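Local coordinates for protein quercetin 2,3-dioxygenase (Escherichia coli, PDB 1TQ5) that cleaves the flavonol quercetin with molecular oxygen in vitro as a divalent-metal-dependent dioxygenase of the pirin family, its physiological role being unknown, at residues His75-Ser78 / Met79-Glu83. Numbering follows the deposited sequence.
Sequences HQDS and MGNKE
Q76 and K82 both turn CG beside their own backbone N (chi1 -69° and -63°), but the glutamine then runs extended while the lysine folds at chi2 and chi3, which lays the two chains side by side on one face of the hairpin. The lysine methylenes pack along the glutamine, K82 CD coming 3.4 Å from Q76 CG; the modelled NZ sits too close to the amide to be trusted in detail. With an alanine in place of Q76, the folded aliphatic part of K82 would probably lose the chain it lies against and be freer to swing into solvent.

Beneath these side chains the strands pair antiparallel. H75 and E83 form the hydrogen-bonded pair: H75 N gives a bond to E83 O (2.7 Å), and E83 N returns a longer one to H75 O (3.1 Å). Nearer the turn, D77 N reaches N81 O at 3.2 Å. D77 rotates its carboxylate back over the turn, where OD2 takes a weak bond from N81 N (3.2 Å), while OD1 lies in the plane of the H75 ring, at its edge. S78 is the centre of an inverse gamma turn as the chain reverses, though the very short bond across it, from M79 N to D77 O, is doubtful.

On the H75 side, Y130 stacks on the imidazole, and E103, probably a metal ligand, touches it as well, consistent with a second-shell place for H75 beside the metal site. The hairpin of strands 72-77 and 82-86, the latter the edge strand of a four-stranded cupin sheet, thus has its turn end held mainly by main-chain bonds and one weak carboxylate bond, with the exposed K82 on one face; on the other, H75 ND1 is buried without a partner in the model, which suggests that stacking and packing, more than polar bonds at that nitrogen, hold the ring beside E103.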
ATOM      1  N   HIS A  75       9.322   3.373  14.028  1.00 22.04           N
ATOM      2  CA  HIS A  75      10.070   2.300  13.394  1.00 23.83           C
ATOM      3  C   HIS A  75      11.456   2.098  14.009  1.00 24.55           C
ATOM      4  O   HIS A  75      12.132   3.060  14.376  1.00 22.07           O
ATOM      5  CB  HIS A  75      10.201   2.584  11.894  1.00 22.10           C
ATOM      6  CG  HIS A  75      11.201   1.720  11.193  1.00 27.91           C
ATOM      7  ND1 HIS A  75      12.557   1.965  11.235  1.00 35.10           N
ATOM      8  CD2 HIS A  75      11.042   0.614  10.427  1.00 28.96           C
ATOM      9  CE1 HIS A  75      13.191   1.050  10.524  1.00 29.12           C
ATOM     10  NE2 HIS A  75      12.295   0.218  10.024  1.00 34.52           N
ATOM     11  N   GLN A  76      11.859   0.833  14.115  1.00 27.25           N
ATOM     12  CA  GLN A  76      13.164   0.452  14.645  1.00 31.46           C
ATOM     13  C   GLN A  76      13.633  -0.769  13.854  1.00 33.80           C
ATOM     14  O   GLN A  76      12.864  -1.710  13.646  1.00 32.78           O
ATOM     15  CB  GLN A  76      13.056   0.107  16.132  1.00 32.87           C
ATOM     16  CG  GLN A  76      12.772   1.310  17.024  1.00 38.21           C
ATOM     17  CD  GLN A  76      12.440   0.920  18.451  1.00 46.75           C
ATOM     18  OE1 GLN A  76      13.231   0.268  19.134  1.00 48.27           O
ATOM     19  NE2 GLN A  76      11.264   1.324  18.912  1.00 49.24           N
ATOM     20  N   ASP A  77      14.885  -0.765  13.406  1.00 34.96           N
ATOM     21  CA  ASP A  77      15.372  -1.901  12.633  1.00 37.05           C
ATOM     22  C   ASP A  77      16.765  -2.377  13.015  1.00 38.72           C
ATOM     23  O   ASP A  77      17.529  -1.647  13.647  1.00 36.33           O
ATOM     24  CB  ASP A  77      15.337  -1.570  11.138  1.00 39.48           C
ATOM     25  CG  ASP A  77      16.296  -0.455  10.757  1.00 41.89           C
ATOM     26  OD1 ASP A  77      16.138   0.111   9.655  1.00 42.81           O
ATOM     27  OD2 ASP A  77      17.210  -0.150  11.551  1.00 49.69           O
ATOM     28  N   SER A  78      17.071  -3.616  12.633  1.00 41.81           N
ATOM     29  CA  SER A  78      18.367  -4.231  12.892  1.00 44.38           C
ATOM     30  C   SER A  78      19.405  -3.367  12.192  1.00 44.49           C
ATOM     31  O   SER A  78      19.984  -3.750  11.177  1.00 48.66           O
ATOM     32  CB  SER A  78      18.392  -5.654  12.330  1.00 46.70           C
ATOM     33  OG  SER A  78      19.640  -6.280  12.573  1.00 51.97           O
HETATM   34  N   MSE A  79      19.612  -2.186  12.755  1.00 44.16           N
HETATM   35  CA  MSE A  79      20.537  -1.190  12.242  1.00 43.48           C
HETATM   36  C   MSE A  79      20.446  -0.094  13.297  1.00 44.26           C
HETATM   37  O   MSE A  79      20.284  -0.380  14.483  1.00 47.71           O
HETATM   38  CB  MSE A  79      20.041  -0.654  10.897  1.00 42.04           C
HETATM   39  CG  MSE A  79      21.051  -0.670   9.764  1.00 41.08           C
HETATM   40 SE   MSE A  79      21.238  -2.284   8.959  1.00 45.24          SE
HETATM   41  CE  MSE A  79      23.042  -2.532   9.093  1.00 33.14           C
ATOM     42  N   GLY A  80      20.532   1.158  12.878  1.00 46.22           N
ATOM     43  CA  GLY A  80      20.428   2.236  13.838  1.00 45.00           C
ATOM     44  C   GLY A  80      19.186   3.042  13.538  1.00 43.70           C
ATOM     45  O   GLY A  80      18.860   4.002  14.241  1.00 47.28           O
ATOM     46  N   ASN A  81      18.480   2.626  12.495  1.00 40.07           N
ATOM     47  CA  ASN A  81      17.280   3.311  12.044  1.00 38.43           C
ATOM     48  C   ASN A  81      16.136   3.398  13.045  1.00 35.23           C
ATOM     49  O   ASN A  81      15.474   2.409  13.357  1.00 35.57           O
ATOM     50  CB  ASN A  81      16.786   2.673  10.744  1.00 38.75           C
ATOM     51  CG  ASN A  81      17.797   2.794   9.612  1.00 37.68           C
ATOM     52  OD1 ASN A  81      17.679   2.128   8.582  1.00 40.73           O
ATOM     53  ND2 ASN A  81      18.792   3.649   9.799  1.00 33.39           N
ATOM     54  N   LYS A  82      15.917   4.611  13.537  1.00 33.73           N
ATOM     55  CA  LYS A  82      14.849   4.932  14.475  1.00 33.66           C
ATOM     56  C   LYS A  82      14.118   6.076  13.780  1.00 33.07           C
ATOM     57  O   LYS A  82      14.763   7.029  13.331  1.00 30.33           O
ATOM     58  CB  LYS A  82      15.429   5.429  15.800  1.00 37.01           C
ATOM     59  CG  LYS A  82      16.276   4.411  16.549  1.00 40.90           C
ATOM     60  CD  LYS A  82      15.417   3.455  17.357  1.00 51.99           C
ATOM     61  CE  LYS A  82      14.647   4.196  18.444  1.00 55.28           C
ATOM     62  NZ  LYS A  82      13.805   3.282  19.259  1.00 55.15           N
ATOM     63  N   GLU A  83      12.794   5.987  13.682  1.00 29.37           N
ATOM     64  CA  GLU A  83      12.018   7.029  13.007  1.00 28.70           C
ATOM     65  C   GLU A  83      10.529   7.045  13.381  1.00 29.15           C
ATOM     66  O   GLU A  83       9.924   5.998  13.610  1.00 28.00           O
ATOM     67  CB  GLU A  83      12.150   6.847  11.488  1.00 27.70           C
ATOM     68  CG  GLU A  83      11.329   7.824  10.662  1.00 29.19           C
ATOM     69  CD  GLU A  83      12.083   9.103  10.352  1.00 25.45           C
ATOM     70  OE1 GLU A  83      11.445  10.175  10.305  1.00 29.68           O
ATOM     71  OE2 GLU A  83      13.313   9.032  10.146  1.00 25.29           O
TER